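Local coordinates for protein putative secreted lipase (PDB 5H6B) that probably hydrolyses triacylglycerols at their ester bonds, acting as a thermostable secreted lipase of the alpha/beta-hydrolase superfamily from a marine Streptomyces strain, at residues A[25-30]-A[252-257]; A[198-203]-A[207-212]. One frame throughout, in Å; residues are numbered along the deposited sequence.

Contact 1. Residues A[25-30]-A[252-257]; sequences SAAHPR and PARATP
The imidazole of His28 and the guanidinium of Arg254 meet obliquely, their planes 25° apart, with His28 CE1 4.0 Å from Arg254 NH1. One face of the His28 ring carries the methyl group of its own neighbour, Ala27, whose CB stands 4.0 Å above the plane and is displaced toward the rim. The aromatic ring of Tyr58 also meets this imidazole, at a shallow angle. On the arginine, the carbonyl oxygen of Ala27 lies at the edge of the guanidinium, close to its plane. Ala27 O is 3.5 Å from Arg254 NH1, a weak hydrogen bond, with Arg254 NH2 nearly as close. Arg254 NH1 also touches Ala27 CB at 3.7 Å, a van der Waals contact.

The side chain of Arg254 sets out toward residues 25-30, and bends at chi2 (143°) and chi3 (-79°) bring its guanidinium to Ala27 O. Its stronger partner lies back in its own part of the chain: NH2 forms a salt bridge with Asp251, just past the end of helix 240-250. On the other side, Ser25 OG accepts a hydrogen bond from His28 N at 3.2 Å, an ST motif that closes the turn carrying Ala27. The contact thus joins the loop before strand 32-35 to the tail that follows helix 240-250.

Only 99 Å² is buried here, at the surface. Chemically the join is slight: one long bond from a guanidinium already committed to Asp251. The aspartate, which the His28 side chain also touches, would probably ease any repulsion between Arg254 and His28 if the imidazole is protonated, which the model cannot tell.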
ATOM      1  N   SER A  25       0.459  14.116  16.732  1.00 53.08           N
ATOM      2  CA  SER A  25      -0.271  15.218  17.331  1.00 51.70           C
ATOM      3  C   SER A  25      -1.738  14.847  17.559  1.00 55.94           C
ATOM      4  O   SER A  25      -2.176  13.731  17.250  1.00 49.09           O
ATOM      5  CB  SER A  25      -0.178  16.434  16.439  1.00 49.47           C
ATOM      6  OG  SER A  25      -0.957  16.217  15.294  1.00 53.44           O
ATOM      7  N   ALA A  26      -2.491  15.780  18.132  1.00 57.56           N
ATOM      8  CA  ALA A  26      -3.906  15.554  18.375  1.00 59.85           C
ATOM      9  C   ALA A  26      -4.684  15.657  17.057  1.00 59.50           C
ATOM     10  O   ALA A  26      -5.657  14.934  16.861  1.00 64.20           O
ATOM     11  CB  ALA A  26      -4.443  16.523  19.426  1.00 60.46           C
ATOM     12  N   ALA A  27      -4.254  16.539  16.154  1.00 58.90           N
ATOM     13  CA  ALA A  27      -4.839  16.610  14.807  1.00 57.77           C
ATOM     14  C   ALA A  27      -4.633  15.310  13.994  1.00 56.50           C
ATOM     15  O   ALA A  27      -5.510  14.916  13.229  1.00 57.39           O
ATOM     16  CB  ALA A  27      -4.282  17.805  14.052  1.00 58.87           C
ATOM     17  N   HIS A  28      -3.487  14.652  14.175  1.00 52.75           N
ATOM     18  CA  HIS A  28      -3.163  13.412  13.472  1.00 53.66           C
ATOM     19  C   HIS A  28      -2.569  12.426  14.463  1.00 52.54           C
ATOM     20  O   HIS A  28      -1.359  12.240  14.527  1.00 49.68           O
ATOM     21  CB  HIS A  28      -2.222  13.704  12.310  1.00 54.51           C
ATOM     22  CG  HIS A  28      -2.778  14.704  11.347  1.00 52.29           C
ATOM     23  ND1 HIS A  28      -3.924  14.470  10.620  1.00 49.85           N
ATOM     24  CD2 HIS A  28      -2.374  15.955  11.024  1.00 54.06           C
ATOM     25  CE1 HIS A  28      -4.189  15.522   9.868  1.00 54.09           C
ATOM     26  NE2 HIS A  28      -3.264  16.440  10.094  1.00 57.70           N
ATOM     27  N   PRO A  29      -3.439  11.813  15.279  1.00 55.22           N
ATOM     28  CA  PRO A  29      -2.996  10.982  16.397  1.00 55.46           C
ATOM     29  C   PRO A  29      -2.497   9.590  16.032  1.00 53.62           C
ATOM     30  O   PRO A  29      -2.010   8.872  16.909  1.00 52.99           O
ATOM     31  CB  PRO A  29      -4.253  10.890  17.267  1.00 54.82           C
ATOM     32  CG  PRO A  29      -5.377  10.991  16.300  1.00 55.94           C
ATOM     33  CD  PRO A  29      -4.911  11.944  15.246  1.00 57.19           C
ATOM     34  N   ARG A  30      -2.624   9.190  14.771  1.00 55.79           N
ATOM     35  CA  ARG A  30      -2.103   7.900  14.351  1.00 53.14           C
ATOM     36  C   ARG A  30      -0.936   8.098  13.396  1.00 49.02           C
ATOM     37  O   ARG A  30      -1.027   8.895  12.461  1.00 47.42           O
ATOM     38  CB  ARG A  30      -3.206   7.045  13.730  1.00 52.82           C
ATOM     39  CG  ARG A  30      -4.237   6.577  14.756  1.00 52.67           C
ATOM     40  CD  ARG A  30      -5.319   5.718  14.122  1.00 53.08           C
ATOM     41  NE  ARG A  30      -6.133   6.548  13.244  1.00 51.57           N
ATOM     42  CZ  ARG A  30      -7.192   7.261  13.622  1.00 55.93           C
ATOM     43  NH1 ARG A  30      -7.630   7.242  14.886  1.00 59.53           N
ATOM     44  NH2 ARG A  30      -7.838   7.998  12.724  1.00 51.60           N
ATOM     45  N   PRO A 252     -10.714  11.857   7.508  1.00 46.50           N
ATOM     46  CA  PRO A 252     -12.021  12.086   6.863  1.00 51.50           C
ATOM     47  C   PRO A 252     -12.784  13.332   7.360  1.00 57.36           C
ATOM     48  O   PRO A 252     -13.545  13.925   6.578  1.00 56.02           O
ATOM     49  CB  PRO A 252     -12.801  10.799   7.160  1.00 51.06           C
ATOM     50  CG  PRO A 252     -11.766   9.776   7.508  1.00 48.29           C
ATOM     51  CD  PRO A 252     -10.639  10.523   8.140  1.00 46.69           C
ATOM     52  N   ALA A 253     -12.544  13.734   8.613  1.00 58.57           N
ATOM     53  CA  ALA A 253     -13.103  14.968   9.177  1.00 61.93           C
ATOM     54  C   ALA A 253     -12.750  16.232   8.376  1.00 63.09           C
ATOM     55  O   ALA A 253     -13.603  17.090   8.196  1.00 62.22           O
ATOM     56  CB  ALA A 253     -12.674  15.121  10.634  1.00 63.22           C
ATOM     57  N   ARG A 254     -11.513  16.343   7.882  1.00 64.08           N
ATOM     58  CA  ARG A 254     -11.084  17.528   7.106  1.00 59.62           C
ATOM     59  C   ARG A 254     -10.907  17.269   5.596  1.00 55.71           C
ATOM     60  O   ARG A 254     -10.283  18.079   4.902  1.00 55.01           O
ATOM     61  CB  ARG A 254      -9.815  18.141   7.727  1.00 65.50           C
ATOM     62  CG  ARG A 254     -10.080  19.129   8.867  1.00 70.73           C
ATOM     63  CD  ARG A 254      -9.039  19.016   9.970  1.00 75.78           C
ATOM     64  NE  ARG A 254      -9.310  17.867  10.844  1.00 84.52           N
ATOM     65  CZ  ARG A 254      -8.417  17.233  11.620  1.00 92.52           C
ATOM     66  NH1 ARG A 254      -7.130  17.596  11.666  1.00 95.20           N
ATOM     67  NH2 ARG A 254      -8.813  16.197  12.359  1.00 93.20           N
ATOM     68  N   ALA A 255     -11.485  16.178   5.083  1.00 49.19           N
ATOM     69  CA  ALA A 255     -11.402  15.852   3.649  1.00 49.88           C
ATOM     70  C   ALA A 255     -12.083  16.917   2.803  1.00 52.49           C
ATOM     71  O   ALA A 255     -13.069  17.508   3.232  1.00 56.05           O
ATOM     72  CB  ALA A 255     -12.019  14.477   3.340  1.00 45.99           C
ATOM     73  N   THR A 256     -11.536  17.162   1.612  1.00 53.98           N
ATOM     74  CA  THR A 256     -12.137  18.053   0.606  1.00 55.92           C
ATOM     75  C   THR A 256     -12.099  17.337  -0.745  1.00 54.04           C
ATOM     76  O   THR A 256     -11.177  16.558  -1.006  1.00 56.25           O
ATOM     77  CB  THR A 256     -11.396  19.405   0.514  1.00 59.51           C
ATOM     78  OG1 THR A 256     -10.034  19.194   0.106  1.00 62.63           O
ATOM     79  CG2 THR A 256     -11.407  20.116   1.870  1.00 59.87           C
ATOM     80  N   PRO A 257     -13.095  17.576  -1.612  1.00 53.36           N
ATOM     81  CA  PRO A 257     -13.113  16.769  -2.832  1.00 51.59           C
ATOM     82  C   PRO A 257     -11.809  16.876  -3.623  1.00 50.20           C
ATOM     83  O   PRO A 257     -11.197  17.949  -3.687  1.00 51.98           O
ATOM     84  CB  PRO A 257     -14.293  17.338  -3.631  1.00 52.83           C
ATOM     85  CG  PRO A 257     -15.140  18.033  -2.621  1.00 54.56           C
ATOM     86  CD  PRO A 257     -14.187  18.564  -1.590  1.00 54.12           C
TER

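Contact 2. Residues A[198-203]-A[207-212]; sequences KYDQVV and RTQYLD
Gln209 reaches from a 3-10 turn into an Asx turn headed by Asp200, in the stretch linking strands 191-196 and 216-220 of the alpha/beta-hydrolase sheet. Its side chain sits beside its own backbone N at CG and runs extended beyond, so the amide arrives between Asp200 and Val203. The tight part is here. Gln209 NE2 donates to Val203 O at 3.1 Å, on a carbonyl lone pair and almost exactly in the glutamine's amide plane. Gln209 NE2 also lies 2.9 Å from Asp200 OD2, a weak hydrogen bond because the N-H is poorly aimed; carboxylate and amide planes stand 71° apart. Nearer the Gln209 backbone, Val203 CG1 packs against Gln209 CG at 3.5 Å.

Thr208 marks the looser side, partly exposed: its OG1 comes only to 4.2 Å from Val203 CG1 and bonds instead to Pro205 O. A water bridges the two buried side chains, donating to Asp200 OD2 at 2.7 Å and to Gln209 OE1 at 2.6 Å.

Asp200 OD2 also bonds His232 ND1, and Asp200, His232 and Ser109, on what is probably the nucleophile elbow, are arranged as a Ser-His-Asp triad, consistent with a lipase active site. Gln209, through a weak bond, and the water may help to position the presumed triad acid. Its other oxygen is held by the turn itself: Asp200 OD1 receives Val202 N nearly end-on to its C-O bond, while Val203 N comes in at 2.9 Å from 45° above the carboxylate plane.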
ATOM      1  N   LYS A 198      -8.180   3.138 -14.222  1.00 38.07           N
ATOM      2  CA  LYS A 198      -8.752   2.329 -15.280  1.00 42.32           C
ATOM      3  C   LYS A 198      -7.695   2.036 -16.329  1.00 40.49           C
ATOM      4  O   LYS A 198      -7.889   1.162 -17.136  1.00 43.26           O
ATOM      5  CB  LYS A 198      -9.944   3.042 -15.920  1.00 47.24           C
ATOM      6  CG  LYS A 198      -9.560   4.051 -16.992  1.00 51.10           C
ATOM      7  CD  LYS A 198     -10.655   5.056 -17.265  1.00 56.60           C
ATOM      8  CE  LYS A 198     -11.877   4.418 -17.874  1.00 60.06           C
ATOM      9  NZ  LYS A 198     -12.927   5.463 -18.000  1.00 65.22           N
ATOM     10  N   TYR A 199      -6.583   2.779 -16.327  1.00 42.51           N
ATOM     11  CA  TYR A 199      -5.464   2.498 -17.230  1.00 42.67           C
ATOM     12  C   TYR A 199      -4.423   1.552 -16.605  1.00 41.81           C
ATOM     13  O   TYR A 199      -3.306   1.449 -17.115  1.00 43.93           O
ATOM     14  CB  TYR A 199      -4.824   3.811 -17.674  1.00 45.62           C
ATOM     15  CG  TYR A 199      -5.837   4.751 -18.256  1.00 49.27           C
ATOM     16  CD1 TYR A 199      -6.381   4.528 -19.529  1.00 50.88           C
ATOM     17  CD2 TYR A 199      -6.292   5.845 -17.521  1.00 53.28           C
ATOM     18  CE1 TYR A 199      -7.330   5.389 -20.066  1.00 50.83           C
ATOM     19  CE2 TYR A 199      -7.235   6.713 -18.047  1.00 53.74           C
ATOM     20  CZ  TYR A 199      -7.759   6.479 -19.309  1.00 55.56           C
ATOM     21  OH  TYR A 199      -8.705   7.363 -19.792  1.00 57.18           O
ATOM     22  N   ASP A 200      -4.793   0.844 -15.530  1.00 37.90           N
ATOM     23  CA  ASP A 200      -3.902  -0.138 -14.926  1.00 37.34           C
ATOM     24  C   ASP A 200      -3.592  -1.261 -15.920  1.00 36.54           C
ATOM     25  O   ASP A 200      -4.484  -1.951 -16.372  1.00 35.60           O
ATOM     26  CB  ASP A 200      -4.490  -0.701 -13.641  1.00 36.05           C
ATOM     27  CG  ASP A 200      -3.426  -1.270 -12.704  1.00 37.75           C
ATOM     28  OD1 ASP A 200      -2.634  -2.127 -13.168  1.00 36.11           O
ATOM     29  OD2 ASP A 200      -3.401  -0.886 -11.495  1.00 33.42           O
ATOM     30  N   GLN A 201      -2.307  -1.427 -16.232  1.00 35.86           N
ATOM     31  CA  GLN A 201      -1.825  -2.467 -17.154  1.00 35.38           C
ATOM     32  C   GLN A 201      -1.298  -3.739 -16.468  1.00 35.51           C
ATOM     33  O   GLN A 201      -1.038  -4.738 -17.140  1.00 37.68           O
ATOM     34  CB  GLN A 201      -0.750  -1.863 -18.080  1.00 37.27           C
ATOM     35  CG  GLN A 201       0.677  -1.710 -17.507  1.00 37.69           C
ATOM     36  CD  GLN A 201       0.880  -0.531 -16.555  1.00 37.01           C
ATOM     37  OE1 GLN A 201      -0.028  -0.152 -15.797  1.00 36.54           O
ATOM     38  NE2 GLN A 201       2.095   0.037 -16.566  1.00 36.56           N
ATOM     39  N   VAL A 202      -1.108  -3.680 -15.148  1.00 36.18           N
ATOM     40  CA  VAL A 202      -0.464  -4.742 -14.348  1.00 35.88           C
ATOM     41  C   VAL A 202      -1.471  -5.652 -13.656  1.00 37.44           C
ATOM     42  O   VAL A 202      -1.212  -6.840 -13.488  1.00 36.52           O
ATOM     43  CB  VAL A 202       0.428  -4.121 -13.227  1.00 37.12           C
ATOM     44  CG1 VAL A 202       0.961  -5.179 -12.244  1.00 36.40           C
ATOM     45  CG2 VAL A 202       1.569  -3.317 -13.834  1.00 36.88           C
ATOM     46  N   VAL A 203      -2.586  -5.071 -13.205  1.00 41.61           N
ATOM     47  CA  VAL A 203      -3.574  -5.740 -12.354  1.00 41.20           C
ATOM     48  C   VAL A 203      -4.915  -5.512 -13.016  1.00 42.42           C
ATOM     49  O   VAL A 203      -5.563  -4.483 -12.783  1.00 43.84           O
ATOM     50  CB  VAL A 203      -3.612  -5.137 -10.936  1.00 40.12           C
ATOM     51  CG1 VAL A 203      -4.644  -5.857 -10.082  1.00 42.34           C
ATOM     52  CG2 VAL A 203      -2.236  -5.169 -10.290  1.00 40.59           C
ATOM     53  N   ARG A 207     -11.037  -3.550 -11.678  1.00 39.58           N
ATOM     54  CA  ARG A 207     -12.088  -3.794 -10.667  1.00 44.04           C
ATOM     55  C   ARG A 207     -11.760  -4.859  -9.617  1.00 38.06           C
ATOM     56  O   ARG A 207     -12.214  -4.745  -8.493  1.00 37.86           O
ATOM     57  CB  ARG A 207     -13.428  -4.140 -11.348  1.00 48.15           C
ATOM     58  CG  ARG A 207     -14.082  -2.922 -11.976  1.00 54.18           C
ATOM     59  CD  ARG A 207     -15.516  -3.190 -12.396  1.00 61.53           C
ATOM     60  NE  ARG A 207     -16.283  -1.949 -12.544  1.00 62.72           N
ATOM     61  CZ  ARG A 207     -16.316  -1.180 -13.641  1.00 72.14           C
ATOM     62  NH1 ARG A 207     -15.614  -1.485 -14.744  1.00 70.43           N
ATOM     63  NH2 ARG A 207     -17.070  -0.079 -13.641  1.00 72.77           N
ATOM     64  N   THR A 208     -10.944  -5.850  -9.965  1.00 35.25           N
ATOM     65  CA  THR A 208     -10.478  -6.834  -8.985  1.00 38.20           C
ATOM     66  C   THR A 208      -9.589  -6.232  -7.877  1.00 38.02           C
ATOM     67  O   THR A 208      -9.301  -6.899  -6.878  1.00 35.65           O
ATOM     68  CB  THR A 208      -9.683  -7.985  -9.640  1.00 41.24           C
ATOM     69  OG1 THR A 208      -8.524  -7.461 -10.310  1.00 38.53           O
ATOM     70  CG2 THR A 208     -10.553  -8.772 -10.632  1.00 40.18           C
ATOM     71  N   GLN A 209      -9.155  -4.985  -8.051  1.00 37.16           N
ATOM     72  CA  GLN A 209      -8.422  -4.268  -7.009  1.00 37.51           C
ATOM     73  C   GLN A 209      -9.356  -3.841  -5.880  1.00 37.93           C
ATOM     74  O   GLN A 209      -8.940  -3.754  -4.730  1.00 34.82           O
ATOM     75  CB  GLN A 209      -7.725  -3.043  -7.588  1.00 35.89           C
ATOM     76  CG  GLN A 209      -6.755  -3.372  -8.716  1.00 35.36           C
ATOM     77  CD  GLN A 209      -6.216  -2.130  -9.370  1.00 34.49           C
ATOM     78  OE1 GLN A 209      -6.160  -1.063  -8.756  1.00 32.47           O
ATOM     79  NE2 GLN A 209      -5.829  -2.249 -10.632  1.00 37.39           N
ATOM     80  N   TYR A 210     -10.619  -3.574  -6.231  1.00 39.83           N
ATOM     81  CA  TYR A 210     -11.631  -3.134  -5.274  1.00 39.00           C
ATOM     82  C   TYR A 210     -11.927  -4.176  -4.207  1.00 37.63           C
ATOM     83  O   TYR A 210     -11.907  -5.370  -4.477  1.00 35.29           O
ATOM     84  CB  TYR A 210     -12.947  -2.783  -5.974  1.00 39.82           C
ATOM     85  CG  TYR A 210     -12.929  -1.579  -6.875  1.00 39.99           C
ATOM     86  CD1 TYR A 210     -12.047  -0.507  -6.664  1.00 41.10           C
ATOM     87  CD2 TYR A 210     -13.848  -1.476  -7.926  1.00 42.14           C
ATOM     88  CE1 TYR A 210     -12.068   0.596  -7.500  1.00 41.20           C
ATOM     89  CE2 TYR A 210     -13.876  -0.371  -8.763  1.00 40.26           C
ATOM     90  CZ  TYR A 210     -12.982   0.660  -8.535  1.00 42.42           C
ATOM     91  OH  TYR A 210     -12.979   1.754  -9.349  1.00 47.74           O
ATOM     92  N   LEU A 211     -12.195  -3.686  -2.996  1.00 36.52           N
ATOM     93  CA  LEU A 211     -12.604  -4.505  -1.874  1.00 38.04           C
ATOM     94  C   LEU A 211     -14.127  -4.425  -1.677  1.00 38.71           C
ATOM     95  O   LEU A 211     -14.798  -3.523  -2.158  1.00 35.90           O
ATOM     96  CB  LEU A 211     -11.888  -4.055  -0.606  1.00 37.10           C
ATOM     97  CG  LEU A 211     -10.381  -4.327  -0.539  1.00 36.74           C
ATOM     98  CD1 LEU A 211      -9.766  -3.510   0.589  1.00 37.95           C
ATOM     99  CD2 LEU A 211     -10.061  -5.792  -0.330  1.00 36.82           C
ATOM    100  N   ASP A 212     -14.654  -5.397  -0.952  1.00 43.08           N
ATOM    101  CA  ASP A 212     -16.073  -5.477  -0.653  1.00 42.16           C
ATOM    102  C   ASP A 212     -16.273  -5.615   0.847  1.00 42.30           C
ATOM    103  O   ASP A 212     -15.588  -6.392   1.509  1.00 41.14           O
ATOM    104  CB  ASP A 212     -16.667  -6.683  -1.363  1.00 42.98           C
ATOM    105  CG  ASP A 212     -18.065  -7.024  -0.890  1.00 39.62           C
ATOM    106  OD1 ASP A 212     -19.043  -6.458  -1.425  1.00 39.02           O
ATOM    107  OD2 ASP A 212     -18.169  -7.904  -0.015  1.00 42.97           O
TER
HETATM  108  O   HOH W   1      -5.157   0.754 -10.338  1.00 31.71           O

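Overall arrangement
Contact 1 and contact 2 do not touch: their centres are about 27 Å apart and their nearest atoms about 15 Å. Contact 2 falls within the 221 residues that separate the two segments of contact 1. Residues 25-30 and 252-257 meet at the surface, the centre of their contact about 19 Å from the centre of the chain, and join parts near the two ends of the modelled chain. The contact between 198-203 and 207-212 is mostly buried, its centre about 13 Å from the chain centre, and includes Asp200 of the likely catalytic triad. A bound zinc ion lies about 8 Å from the Thr208 side chain, and Thr208 O bonds His139, which with Asp185 coordinates a zinc ion.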